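Local coordinates for uncharacterized protein (Pseudomonas phage YuA, PDB 3PES), which is of unknown function, a small phage protein that folds as a three-stranded antiparallel sheet with a C-terminal helix, at residues 17-28 against 42-53. Residues are numbered along the deposited sequence; the frame is centred on the assembly and turned at random.
Sequences CLIVVTYWEPYV and AEGGCGEWEVRD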
loop_
_atom_site.group_PDB
_atom_site.type_symbol
_atom_site.label_atom_id
_atom_site.label_comp_id
_atom_site.label_asym_id
_atom_site.label_seq_id
_atom_site.Cartn_x
_atom_site.Cartn_y
_atom_site.Cartn_z
ATOM N N CYS A 17 -9.998 2.457 -11.074
ATOM C CA CYS A 17 -10.298 1.345 -10.191
ATOM C C CYS A 17 -10.328 1.821 -8.765
ATOM O O CYS A 17 -10.110 2.999 -8.489
ATOM C CB CYS A 17 -9.242 0.260 -10.317
ATOM S SG CYS A 17 -7.587 0.773 -9.776
ATOM N N LEU A 18 -10.603 0.886 -7.868
ATOM C CA LEU A 18 -10.487 1.098 -6.452
ATOM C C LEU A 18 -9.318 0.259 -5.965
ATOM O O LEU A 18 -9.147 -0.901 -6.365
ATOM C CB LEU A 18 -11.773 0.652 -5.776
ATOM C CG LEU A 18 -12.232 1.205 -4.452
ATOM C CD1 LEU A 18 -12.356 2.715 -4.497
ATOM C CD2 LEU A 18 -13.582 0.590 -4.171
ATOM N N ILE A 19 -8.507 0.843 -5.101
ATOM C CA ILE A 19 -7.497 0.076 -4.373
ATOM C C ILE A 19 -8.044 -0.141 -2.962
ATOM O O ILE A 19 -8.422 0.809 -2.275
ATOM C CB ILE A 19 -6.134 0.817 -4.324
ATOM C CG1 ILE A 19 -5.612 1.094 -5.748
ATOM C CG2 ILE A 19 -5.106 0.027 -3.482
ATOM C CD1 ILE A 19 -5.442 -0.096 -6.662
ATOM N N VAL A 20 -8.112 -1.399 -2.542
ATOM C CA VAL A 20 -8.567 -1.728 -1.204
ATOM C C VAL A 20 -7.362 -2.258 -0.431
ATOM O O VAL A 20 -6.643 -3.158 -0.894
ATOM C CB VAL A 20 -9.714 -2.759 -1.267
ATOM C CG1 VAL A 20 -10.012 -3.365 0.103
ATOM C CG2 VAL A 20 -10.946 -2.089 -1.834
ATOM N N VAL A 21 -7.117 -1.657 0.727
ATOM C CA VAL A 21 -6.027 -2.080 1.583
ATOM C C VAL A 21 -6.573 -3.087 2.591
ATOM O O VAL A 21 -7.493 -2.769 3.354
ATOM C CB VAL A 21 -5.412 -0.868 2.315
ATOM C CG1 VAL A 21 -4.195 -1.296 3.119
ATOM C CG2 VAL A 21 -5.024 0.233 1.324
ATOM N N THR A 22 -6.012 -4.298 2.578
ATOM C CA THR A 22 -6.526 -5.395 3.411
ATOM C C THR A 22 -5.680 -5.657 4.653
ATOM O O THR A 22 -6.149 -6.283 5.608
ATOM C CB THR A 22 -6.658 -6.704 2.621
ATOM O OG1 THR A 22 -5.379 -7.082 2.128
ATOM C CG2 THR A 22 -7.625 -6.548 1.443
ATOM N N TYR A 23 -4.425 -5.226 4.614
ATOM C CA TYR A 23 -3.539 -5.324 5.771
ATOM C C TYR A 23 -2.576 -4.146 5.721
ATOM O O TYR A 23 -2.068 -3.829 4.654
ATOM C CB TYR A 23 -2.778 -6.666 5.795
ATOM C CG TYR A 23 -1.942 -6.772 7.055
ATOM C CD1 TYR A 23 -2.524 -7.147 8.271
ATOM C CD2 TYR A 23 -0.602 -6.410 7.059
ATOM C CE1 TYR A 23 -1.778 -7.188 9.450
ATOM C CE2 TYR A 23 0.155 -6.457 8.232
ATOM C CZ TYR A 23 -0.439 -6.833 9.406
ATOM O OH TYR A 23 0.314 -6.866 10.553
ATOM N N TRP A 24 -2.322 -3.516 6.864
ATOM C CA TRP A 24 -1.301 -2.463 6.923
ATOM C C TRP A 24 -0.475 -2.578 8.183
ATOM O O TRP A 24 -1.012 -2.557 9.282
ATOM C CB TRP A 24 -1.864 -1.033 6.769
ATOM C CG TRP A 24 -0.748 -0.030 6.641
ATOM C CD1 TRP A 24 -0.356 0.902 7.558
ATOM C CD2 TRP A 24 0.151 0.103 5.531
ATOM N NE1 TRP A 24 0.718 1.614 7.076
ATOM C CE2 TRP A 24 1.066 1.130 5.844
ATOM C CE3 TRP A 24 0.267 -0.550 4.302
ATOM C CZ2 TRP A 24 2.083 1.531 4.958
ATOM C CZ3 TRP A 24 1.274 -0.156 3.416
ATOM C CH2 TRP A 24 2.171 0.867 3.757
ATOM N N GLU A 25 0.838 -2.680 8.021
ATOM C CA GLU A 25 1.744 -2.672 9.156
ATOM C C GLU A 25 2.245 -1.243 9.313
ATOM O O GLU A 25 2.987 -0.770 8.467
ATOM C CB GLU A 25 2.921 -3.621 8.923
ATOM C CG GLU A 25 3.759 -3.872 10.184
ATOM C CD GLU A 25 2.952 -4.509 11.288
ATOM O OE1 GLU A 25 2.424 -5.616 11.069
ATOM O OE2 GLU A 25 2.853 -3.908 12.382
ATOM N N PRO A 26 1.855 -0.550 10.403
ATOM C CA PRO A 26 2.285 0.860 10.501
ATOM C C PRO A 26 3.794 1.032 10.460
ATOM O O PRO A 26 4.522 0.202 11.029
ATOM C CB PRO A 26 1.734 1.301 11.869
ATOM C CG PRO A 26 0.525 0.436 12.057
ATOM C CD PRO A 26 0.914 -0.909 11.489
ATOM N N TYR A 27 4.259 2.106 9.817
ATOM C CA TYR A 27 5.691 2.394 9.813
ATOM C C TYR A 27 6.114 2.769 11.231
ATOM O O TYR A 27 5.461 3.595 11.879
ATOM C CB TYR A 27 6.019 3.540 8.866
ATOM C CG TYR A 27 7.499 3.789 8.711
ATOM C CD1 TYR A 27 8.313 2.899 7.995
ATOM C CD2 TYR A 27 8.089 4.917 9.274
ATOM C CE1 TYR A 27 9.669 3.124 7.842
ATOM C CE2 TYR A 27 9.440 5.154 9.119
ATOM C CZ TYR A 27 10.218 4.263 8.400
ATOM O OH TYR A 27 11.550 4.506 8.227
ATOM N N VAL A 28 7.205 2.187 11.717
ATOM C CA VAL A 28 7.764 2.526 13.023
ATOM C C VAL A 28 9.184 2.984 12.751
ATOM O O VAL A 28 9.983 2.228 12.187
ATOM C CB VAL A 28 7.805 1.319 13.977
ATOM C CG1 VAL A 28 8.212 1.775 15.374
ATOM C CG2 VAL A 28 6.432 0.669 14.057
ATOM N N ALA A 42 13.996 0.363 11.432
ATOM C CA ALA A 42 12.594 0.664 11.221
ATOM C C ALA A 42 11.815 -0.624 11.039
ATOM O O ALA A 42 12.370 -1.673 10.666
ATOM C CB ALA A 42 12.438 1.525 9.982
ATOM N N GLU A 43 10.518 -0.544 11.302
ATOM C CA GLU A 43 9.605 -1.660 11.088
ATOM C C GLU A 43 8.402 -1.217 10.277
ATOM O O GLU A 43 8.042 -0.046 10.262
ATOM C CB GLU A 43 9.134 -2.240 12.416
ATOM C CG GLU A 43 10.268 -2.721 13.296
ATOM C CD GLU A 43 9.808 -3.395 14.552
ATOM O OE1 GLU A 43 10.671 -3.971 15.247
ATOM O OE2 GLU A 43 8.594 -3.366 14.846
ATOM N N GLY A 44 7.775 -2.167 9.603
ATOM C CA GLY A 44 6.508 -1.876 8.955
ATOM C C GLY A 44 6.608 -0.942 7.769
ATOM O O GLY A 44 7.625 -0.923 7.066
ATOM N N GLY A 45 5.528 -0.211 7.514
ATOM C CA GLY A 45 5.419 0.635 6.336
ATOM C C GLY A 45 5.178 -0.199 5.092
ATOM O O GLY A 45 5.665 0.134 4.007
ATOM N N CYS A 46 4.385 -1.261 5.245
ATOM C CA CYS A 46 4.052 -2.125 4.133
ATOM C C CYS A 46 2.807 -2.918 4.507
ATOM O O CYS A 46 2.351 -2.878 5.655
ATOM C CB CYS A 46 5.211 -3.056 3.857
ATOM S SG CYS A 46 5.684 -3.998 5.290
ATOM N N GLY A 47 2.255 -3.651 3.551
ATOM C CA GLY A 47 1.021 -4.365 3.811
ATOM C C GLY A 47 0.511 -5.030 2.563
ATOM O O GLY A 47 1.292 -5.428 1.702
ATOM N N GLU A 48 -0.803 -5.152 2.464
ATOM C CA GLU A 48 -1.421 -5.890 1.367
ATOM C C GLU A 48 -2.580 -5.087 0.824
ATOM O O GLU A 48 -3.373 -4.529 1.598
ATOM C CB GLU A 48 -1.942 -7.254 1.851
ATOM C CG GLU A 48 -2.561 -8.163 0.760
ATOM C CD GLU A 48 -1.559 -8.643 -0.316
ATOM O OE1 GLU A 48 -0.304 -8.651 -0.072
ATOM O OE2 GLU A 48 -2.041 -9.029 -1.424
ATOM N N TRP A 49 -2.682 -5.045 -0.498
ATOM C CA TRP A 49 -3.755 -4.321 -1.155
ATOM C C TRP A 49 -4.222 -5.116 -2.373
ATOM O O TRP A 49 -3.516 -6.010 -2.863
ATOM C CB TRP A 49 -3.316 -2.906 -1.573
ATOM C CG TRP A 49 -2.076 -2.854 -2.416
ATOM C CD1 TRP A 49 -0.790 -2.706 -1.969
ATOM C CD2 TRP A 49 -1.998 -2.952 -3.853
ATOM N NE1 TRP A 49 0.079 -2.701 -3.034
ATOM C CE2 TRP A 49 -0.631 -2.860 -4.200
ATOM C CE3 TRP A 49 -2.942 -3.108 -4.876
ATOM C CZ2 TRP A 49 -0.192 -2.907 -5.524
ATOM C CZ3 TRP A 49 -2.496 -3.156 -6.194
ATOM C CH2 TRP A 49 -1.135 -3.055 -6.502
ATOM N N GLU A 50 -5.418 -4.785 -2.857
ATOM C CA GLU A 50 -5.993 -5.449 -4.023
ATOM C C GLU A 50 -6.643 -4.441 -4.940
ATOM O O GLU A 50 -7.155 -3.420 -4.486
ATOM C CB GLU A 50 -7.063 -6.445 -3.590
ATOM C CG GLU A 50 -6.527 -7.585 -2.790
ATOM C CD GLU A 50 -7.593 -8.569 -2.388
ATOM O OE1 GLU A 50 -8.756 -8.415 -2.818
ATOM O OE2 GLU A 50 -7.253 -9.518 -1.649
ATOM N N VAL A 51 -6.660 -4.756 -6.232
ATOM C CA VAL A 51 -7.430 -3.974 -7.187
ATOM C C VAL A 51 -8.882 -4.453 -7.172
ATOM O O VAL A 51 -9.137 -5.668 -7.202
ATOM C CB VAL A 51 -6.828 -4.031 -8.610
ATOM C CG1 VAL A 51 -7.488 -2.970 -9.480
ATOM C CG2 VAL A 51 -5.320 -3.835 -8.601
ATOM N N ARG A 52 -9.819 -3.512 -7.134
ATOM C CA ARG A 52 -11.256 -3.813 -7.143
ATOM C C ARG A 52 -11.941 -2.893 -8.140
ATOM O O ARG A 52 -11.388 -1.867 -8.528
ATOM C CB ARG A 52 -11.863 -3.601 -5.749
ATOM C CG ARG A 52 -11.188 -4.392 -4.641
ATOM C CD ARG A 52 -11.539 -5.860 -4.659
ATOM N NE ARG A 52 -10.969 -6.552 -3.510
ATOM C CZ ARG A 52 -11.454 -6.495 -2.270
ATOM N NH1 ARG A 52 -12.543 -5.794 -1.985
ATOM N NH2 ARG A 52 -10.839 -7.159 -1.307
ATOM N N ASP A 53 -13.159 -3.242 -8.548
ATOM C CA ASP A 53 -13.991 -2.266 -9.265
ATOM C C ASP A 53 -14.563 -1.242 -8.285
ATOM O O ASP A 53 -14.327 -1.331 -7.077
ATOM C CB ASP A 53 -15.076 -2.923 -10.146
ATOM C CG ASP A 53 -16.226 -3.541 -9.354
ATOM O OD1 ASP A 53 -16.370 -3.315 -8.135
ATOM O OD2 ASP A 53 -17.020 -4.252 -10.000
#
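Trp24 reaches Cys46 and Gly45 because its CG lies anti to the backbone N (chi1 -172°), and the indole then extends over their backbone. Cys46 C lies over one ring face, 3.3 Å from Trp24 CZ3. Arg52 CG lies beside its own backbone N (chi1 -56°), and the chain bends at chi2 (-75°). Arg52 CG touches Val20 CG2 at 3.6 Å, and Val20 CB lies 4.2 Å above the guanidinium plane, over its centre. Glu50 OE1 sits at the guanidinium edge and takes both Arg52 NE and Arg52 NH2, the latter at 2.9 Å in a salt bridge.

Strands 17-25 and 46-52 run antiparallel as a long-looped beta hairpin, the last two strands of a three-stranded meander. A classic beta bulge shifts their register. Glu48 O accepts Thr22 N at 2.8 Å and Tyr23 N at 3.3 Å, both from the same face of its carbonyl plane. A G1 bulge follows, with Gly45 N on Glu25 O and Glu25 N on Cys46 O. Beyond it, Val28 and Glu43 exchange two more backbone bonds.

Ile19, Val21, Trp24, Trp49 and Val51 line one face. There Ile19 CG2 meets Trp49 CB at 3.9 Å. This mainly apolar face packs on helix 68-82, and carboxylates of Glu83 (Trp24) and Asp75 (Trp49) satisfy its indole N-H groups. The other face carries Glu25, Glu48 and Glu50, of which Arg52 probably neutralises Glu50.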